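Local atomic coordinates of putative carboxynorspermidine decarboxylase protein (Sinorhizobium meliloti, PDB entry 3MT1), a protein that probably catalyses the pyridoxal phosphate-dependent decarboxylation of carboxynorspermidine and carboxyspermidine to norspermidine and spermidine. Residues B[17-30]-B[203-217]. Residues are numbered along the deposited sequence; the frame is centred on the assembly and turned at random.
Sequences NMERIAHVREKSGA and TGDDYPVDAFSARLR
Arg20 reaches across to the loop ahead of helix 209-217 and meets two acceptors with one nitrogen. Its NH1 lies 2.7 Å from OD1 of Asp205, a salt bridge with an N-H...O angle of 150°. The same NH1 gives a hydrogen bond of 3.1 Å to the backbone O of Thr203; this acceptor sits in the guanidinium plane, although the nitrogen stands above the plane of the carbonyl. Extended from CG to NE, the chain lets the guanidinium reach past its own helix to the 203-205 loop. Replacing Arg20 by an alanine is likely to leave Asp205 without its cationic mate and the Thr203 carbonyl without this donor, so that the loop is less firmly tied to the helix.

One turn on, His23 donates a hydrogen bond from NE2 to OD1 of Asp210, 3.0 Å away; the acceptor lies near the ring plane, and NE2 comes from the syn side but tilted out of the carboxylate plane. CG of His23 is anti to the backbone N (chi1 180°), which sends the ring toward helix 209-217, where CD2 also touches CG1 of Val209. Lys27 CG rests over one face of the same ring.

Beneath these bonds, Val24 enters as a knob among Val209, Phe212, Ser213 and Leu216, its CG2 3.6 Å from Val209 CG1. The axes of segments 17-28 and 209-217 approach to 8.6 Å at a crossing angle of -40°. Close passage is evident where Lys27 CB meets Ser213 OG at 3.3 Å; that hydroxyl is turned back onto Val209 O, bonding within its own helix.

Leu229 of strand 226-229 underlies Val24 and Leu216, while Phe212 packs against Phe173 of helix 170-190. The contact thus joins the helix preceding the first strand of the TIM-like barrel to the one preceding the eighth. Its two carboxylate contacts, Arg20 to Asp205 and His23 to Asp210, probably fix how helix and loop lie against each other, while the Val24 knob supplies the apolar packing.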
loop_
_atom_site.group_PDB
_atom_site.type_symbol
_atom_site.label_atom_id
_atom_site.label_comp_id
_atom_site.label_asym_id
_atom_site.label_seq_id
_atom_site.Cartn_x
_atom_site.Cartn_y
_atom_site.Cartn_z
ATOM N N ASN B 17 0.764 27.749 -1.798
ATOM C CA ASN B 17 0.104 27.210 -0.604
ATOM C C ASN B 17 0.747 27.706 0.664
ATOM O O ASN B 17 0.074 28.014 1.647
ATOM C CB ASN B 17 0.152 25.680 -0.569
ATOM C CG ASN B 17 -0.721 25.030 -1.611
ATOM O OD1 ASN B 17 -1.547 25.680 -2.261
ATOM N ND2 ASN B 17 -0.541 23.725 -1.785
HETATM N N MSE B 18 2.064 27.756 0.640
HETATM C CA MSE B 18 2.795 28.132 1.799
HETATM C C MSE B 18 2.479 29.574 2.165
HETATM O O MSE B 18 2.288 29.883 3.322
HETATM C CB MSE B 18 4.264 27.899 1.543
HETATM C CG MSE B 18 4.615 26.399 1.553
HETATM SE SE MSE B 18 4.273 25.572 3.306
HETATM C CE MSE B 18 2.697 24.472 2.904
ATOM N N GLU B 19 2.344 30.445 1.176
ATOM C CA GLU B 19 2.051 31.847 1.438
ATOM C C GLU B 19 0.659 32.048 2.012
ATOM O O GLU B 19 0.422 33.008 2.760
ATOM C CB GLU B 19 2.169 32.672 0.175
ATOM C CG GLU B 19 3.530 32.663 -0.447
ATOM C CD GLU B 19 3.527 33.263 -1.847
ATOM O OE1 GLU B 19 2.522 33.131 -2.597
ATOM O OE2 GLU B 19 4.547 33.874 -2.208
ATOM N N ARG B 20 -0.267 31.165 1.671
ATOM C CA ARG B 20 -1.641 31.353 2.141
ATOM C C ARG B 20 -1.735 30.902 3.594
ATOM O O ARG B 20 -2.405 31.526 4.413
ATOM C CB ARG B 20 -2.627 30.627 1.242
ATOM C CG ARG B 20 -2.478 31.027 -0.209
ATOM C CD ARG B 20 -3.426 30.261 -1.100
ATOM N NE ARG B 20 -3.660 30.994 -2.329
ATOM C CZ ARG B 20 -4.568 30.677 -3.240
ATOM N NH1 ARG B 20 -5.333 29.603 -3.083
ATOM N NH2 ARG B 20 -4.690 31.426 -4.318
ATOM N N ILE B 21 -1.015 29.829 3.901
ATOM C CA ILE B 21 -0.768 29.410 5.277
ATOM C C ILE B 21 -0.176 30.538 6.178
ATOM O O ILE B 21 -0.784 30.914 7.181
ATOM C CB ILE B 21 0.090 28.103 5.304
ATOM C CG1 ILE B 21 -0.779 26.946 4.786
ATOM C CG2 ILE B 21 0.628 27.830 6.707
ATOM C CD1 ILE B 21 -0.194 25.572 4.869
ATOM N N ALA B 22 0.980 31.075 5.807
ATOM C CA ALA B 22 1.577 32.227 6.494
ATOM C C ALA B 22 0.540 33.375 6.751
ATOM O O ALA B 22 0.382 33.877 7.883
ATOM C CB ALA B 22 2.748 32.729 5.690
ATOM N N HIS B 23 -0.171 33.766 5.695
ATOM C CA HIS B 23 -1.225 34.776 5.779
ATOM C C HIS B 23 -2.188 34.433 6.934
ATOM O O HIS B 23 -2.431 35.252 7.802
ATOM C CB HIS B 23 -1.943 34.844 4.429
ATOM C CG HIS B 23 -3.050 35.838 4.372
ATOM N ND1 HIS B 23 -2.871 37.121 3.903
ATOM C CD2 HIS B 23 -4.358 35.735 4.704
ATOM C CE1 HIS B 23 -4.022 37.769 3.959
ATOM N NE2 HIS B 23 -4.940 36.950 4.442
ATOM N N VAL B 24 -2.677 33.197 6.974
ATOM C CA VAL B 24 -3.529 32.763 8.069
ATOM C C VAL B 24 -2.823 32.886 9.424
ATOM O O VAL B 24 -3.399 33.423 10.363
ATOM C CB VAL B 24 -3.999 31.310 7.879
ATOM C CG1 VAL B 24 -4.560 30.740 9.196
ATOM C CG2 VAL B 24 -5.002 31.209 6.727
ATOM N N ARG B 25 -1.587 32.399 9.519
ATOM C CA ARG B 25 -0.825 32.477 10.756
ATOM C C ARG B 25 -0.695 33.938 11.203
ATOM O O ARG B 25 -0.786 34.258 12.381
ATOM C CB ARG B 25 0.575 31.892 10.560
ATOM C CG ARG B 25 0.572 30.464 10.128
ATOM C CD ARG B 25 1.965 29.871 9.867
ATOM N NE ARG B 25 3.000 30.326 10.780
ATOM C CZ ARG B 25 3.944 31.201 10.434
ATOM N NH1 ARG B 25 3.987 31.683 9.195
ATOM N NH2 ARG B 25 4.853 31.590 11.318
ATOM N N GLU B 26 -0.488 34.817 10.240
ATOM C CA GLU B 26 -0.252 36.217 10.504
ATOM C C GLU B 26 -1.560 36.891 11.023
ATOM O O GLU B 26 -1.563 37.568 12.066
ATOM C CB GLU B 26 0.252 36.823 9.188
ATOM C CG GLU B 26 0.656 38.278 9.192
ATOM C CD GLU B 26 0.676 38.846 7.757
ATOM O OE1 GLU B 26 0.791 38.034 6.795
ATOM O OE2 GLU B 26 0.585 40.084 7.587
ATOM N N LYS B 27 -2.663 36.651 10.308
ATOM C CA LYS B 27 -3.969 37.245 10.606
ATOM C C LYS B 27 -4.588 36.688 11.867
ATOM O O LYS B 27 -5.253 37.419 12.602
ATOM C CB LYS B 27 -4.943 37.005 9.456
ATOM C CG LYS B 27 -4.592 37.686 8.149
ATOM C CD LYS B 27 -4.200 39.132 8.342
ATOM C CE LYS B 27 -4.180 39.840 7.022
ATOM N NZ LYS B 27 -3.559 41.189 7.105
ATOM N N SER B 28 -4.353 35.403 12.121
ATOM C CA SER B 28 -5.029 34.681 13.176
ATOM C C SER B 28 -4.188 34.611 14.412
ATOM O O SER B 28 -4.732 34.577 15.502
ATOM C CB SER B 28 -5.352 33.239 12.737
ATOM O OG SER B 28 -4.170 32.540 12.361
ATOM N N GLY B 29 -2.862 34.536 14.251
ATOM C CA GLY B 29 -1.960 34.190 15.359
ATOM C C GLY B 29 -2.022 32.705 15.699
ATOM O O GLY B 29 -1.467 32.250 16.705
ATOM N N ALA B 30 -2.715 31.934 14.866
ATOM C CA ALA B 30 -2.784 30.498 15.049
ATOM C C ALA B 30 -1.486 29.934 14.468
ATOM O O ALA B 30 -0.838 30.579 13.635
ATOM C CB ALA B 30 -4.006 29.928 14.364
ATOM N N THR B 203 -6.654 26.634 2.149
ATOM C CA THR B 203 -5.766 27.004 1.044
ATOM C C THR B 203 -6.443 26.869 -0.334
ATOM O O THR B 203 -5.814 27.125 -1.367
ATOM C CB THR B 203 -4.450 26.131 1.024
ATOM O OG1 THR B 203 -4.785 24.738 0.925
ATOM C CG2 THR B 203 -3.593 26.362 2.271
ATOM N N GLY B 204 -7.704 26.457 -0.368
ATOM C CA GLY B 204 -8.395 26.369 -1.639
ATOM C C GLY B 204 -8.590 27.745 -2.250
ATOM O O GLY B 204 -8.655 28.764 -1.543
ATOM N N ASP B 205 -8.671 27.811 -3.570
ATOM C CA ASP B 205 -8.934 29.106 -4.183
ATOM C C ASP B 205 -10.347 29.500 -3.746
ATOM O O ASP B 205 -11.229 28.636 -3.696
ATOM C CB ASP B 205 -8.800 29.040 -5.714
ATOM C CG ASP B 205 -7.397 28.625 -6.175
ATOM O OD1 ASP B 205 -6.411 28.751 -5.397
ATOM O OD2 ASP B 205 -7.279 28.162 -7.331
ATOM N N ASP B 206 -10.540 30.767 -3.370
ATOM C CA ASP B 206 -11.865 31.287 -3.029
ATOM C C ASP B 206 -12.297 31.021 -1.587
ATOM O O ASP B 206 -13.367 31.461 -1.162
ATOM C CB ASP B 206 -12.929 30.764 -4.007
ATOM C CG ASP B 206 -12.689 31.232 -5.453
ATOM O OD1 ASP B 206 -12.435 32.459 -5.642
ATOM O OD2 ASP B 206 -12.764 30.365 -6.378
ATOM N N TYR B 207 -11.475 30.330 -0.814
ATOM C CA TYR B 207 -11.801 30.201 0.602
ATOM C C TYR B 207 -11.749 31.574 1.300
ATOM O O TYR B 207 -10.860 32.403 0.989
ATOM C CB TYR B 207 -10.858 29.222 1.279
ATOM C CG TYR B 207 -11.375 28.659 2.580
ATOM C CD1 TYR B 207 -12.186 27.509 2.593
ATOM C CD2 TYR B 207 -11.042 29.260 3.798
ATOM C CE1 TYR B 207 -12.660 26.977 3.782
ATOM C CE2 TYR B 207 -11.499 28.742 4.989
ATOM C CZ TYR B 207 -12.313 27.601 4.980
ATOM O OH TYR B 207 -12.756 27.086 6.176
ATOM N N PRO B 208 -12.711 31.830 2.227
ATOM C CA PRO B 208 -12.757 33.124 2.933
ATOM C C PRO B 208 -11.716 33.126 4.034
ATOM O O PRO B 208 -12.036 33.035 5.222
ATOM C CB PRO B 208 -14.172 33.175 3.511
ATOM C CG PRO B 208 -14.884 31.868 3.050
ATOM C CD PRO B 208 -13.795 30.930 2.662
ATOM N N VAL B 209 -10.465 33.231 3.601
ATOM C CA VAL B 209 -9.303 33.102 4.452
ATOM C C VAL B 209 -9.284 34.106 5.616
ATOM O O VAL B 209 -8.776 33.808 6.703
ATOM C CB VAL B 209 -8.023 33.156 3.571
ATOM C CG1 VAL B 209 -6.771 33.289 4.399
ATOM C CG2 VAL B 209 -7.928 31.877 2.735
ATOM N N ASP B 210 -9.887 35.274 5.395
ATOM C CA ASP B 210 -9.857 36.375 6.367
ATOM C C ASP B 210 -10.999 36.299 7.359
ATOM O O ASP B 210 -10.803 36.516 8.547
ATOM C CB ASP B 210 -9.856 37.711 5.645
ATOM C CG ASP B 210 -8.579 37.936 4.845
ATOM O OD1 ASP B 210 -7.486 38.059 5.464
ATOM O OD2 ASP B 210 -8.673 37.986 3.596
ATOM N N ALA B 211 -12.187 35.982 6.874
ATOM C CA ALA B 211 -13.259 35.561 7.752
ATOM C C ALA B 211 -12.774 34.417 8.680
ATOM O O ALA B 211 -12.917 34.477 9.898
ATOM C CB ALA B 211 -14.468 35.118 6.914
ATOM N N PHE B 212 -12.181 33.386 8.099
ATOM C CA PHE B 212 -11.661 32.229 8.847
ATOM C C PHE B 212 -10.575 32.571 9.892
ATOM O O PHE B 212 -10.590 32.016 10.993
ATOM C CB PHE B 212 -11.160 31.207 7.833
ATOM C CG PHE B 212 -10.350 30.103 8.409
ATOM C CD1 PHE B 212 -10.959 29.026 9.039
ATOM C CD2 PHE B 212 -8.964 30.098 8.263
ATOM C CE1 PHE B 212 -10.209 27.971 9.539
ATOM C CE2 PHE B 212 -8.205 29.054 8.770
ATOM C CZ PHE B 212 -8.834 27.978 9.403
ATOM N N SER B 213 -9.644 33.458 9.520
ATOM C CA SER B 213 -8.663 34.044 10.445
ATOM C C SER B 213 -9.318 34.782 11.599
ATOM O O SER B 213 -8.875 34.680 12.742
ATOM C CB SER B 213 -7.761 35.040 9.720
ATOM O OG SER B 213 -6.875 34.365 8.838
ATOM N N ALA B 214 -10.374 35.528 11.281
ATOM C CA ALA B 214 -11.098 36.332 12.264
ATOM C C ALA B 214 -11.848 35.430 13.237
ATOM O O ALA B 214 -11.968 35.728 14.419
ATOM C CB ALA B 214 -12.054 37.256 11.563
ATOM N N ARG B 215 -12.350 34.317 12.730
ATOM C CA ARG B 215 -13.042 33.356 13.566
ATOM C C ARG B 215 -12.039 32.629 14.485
ATOM O O ARG B 215 -12.372 32.296 15.630
ATOM C CB ARG B 215 -13.841 32.372 12.691
ATOM C CG ARG B 215 -14.566 31.296 13.465
ATOM C CD ARG B 215 -15.720 31.876 14.302
ATOM N NE ARG B 215 -16.410 30.864 15.121
ATOM C CZ ARG B 215 -16.156 30.643 16.413
ATOM N NH1 ARG B 215 -15.222 31.339 17.046
ATOM N NH2 ARG B 215 -16.834 29.723 17.076
ATOM N N LEU B 216 -10.824 32.391 13.970
ATOM C CA LEU B 216 -9.736 31.820 14.743
ATOM C C LEU B 216 -9.342 32.770 15.879
ATOM O O LEU B 216 -9.226 32.349 17.038
ATOM C CB LEU B 216 -8.537 31.468 13.836
ATOM C CG LEU B 216 -8.678 30.284 12.834
ATOM C CD1 LEU B 216 -7.455 30.046 11.979
ATOM C CD2 LEU B 216 -9.042 29.007 13.523
ATOM N N ARG B 217 -9.181 34.056 15.552
ATOM C CA ARG B 217 -8.869 35.070 16.552
ATOM C C ARG B 217 -9.842 35.042 17.733
ATOM O O ARG B 217 -9.426 35.059 18.895
ATOM C CB ARG B 217 -8.854 36.469 15.930
ATOM C CG ARG B 217 -7.491 36.924 15.410
ATOM C CD ARG B 217 -7.070 38.303 15.947
ATOM N NE ARG B 217 -5.760 38.684 15.417
ATOM C CZ ARG B 217 -4.588 38.337 15.951
ATOM N NH1 ARG B 217 -4.530 37.603 17.053
ATOM N NH2 ARG B 217 -3.453 38.717 15.379
#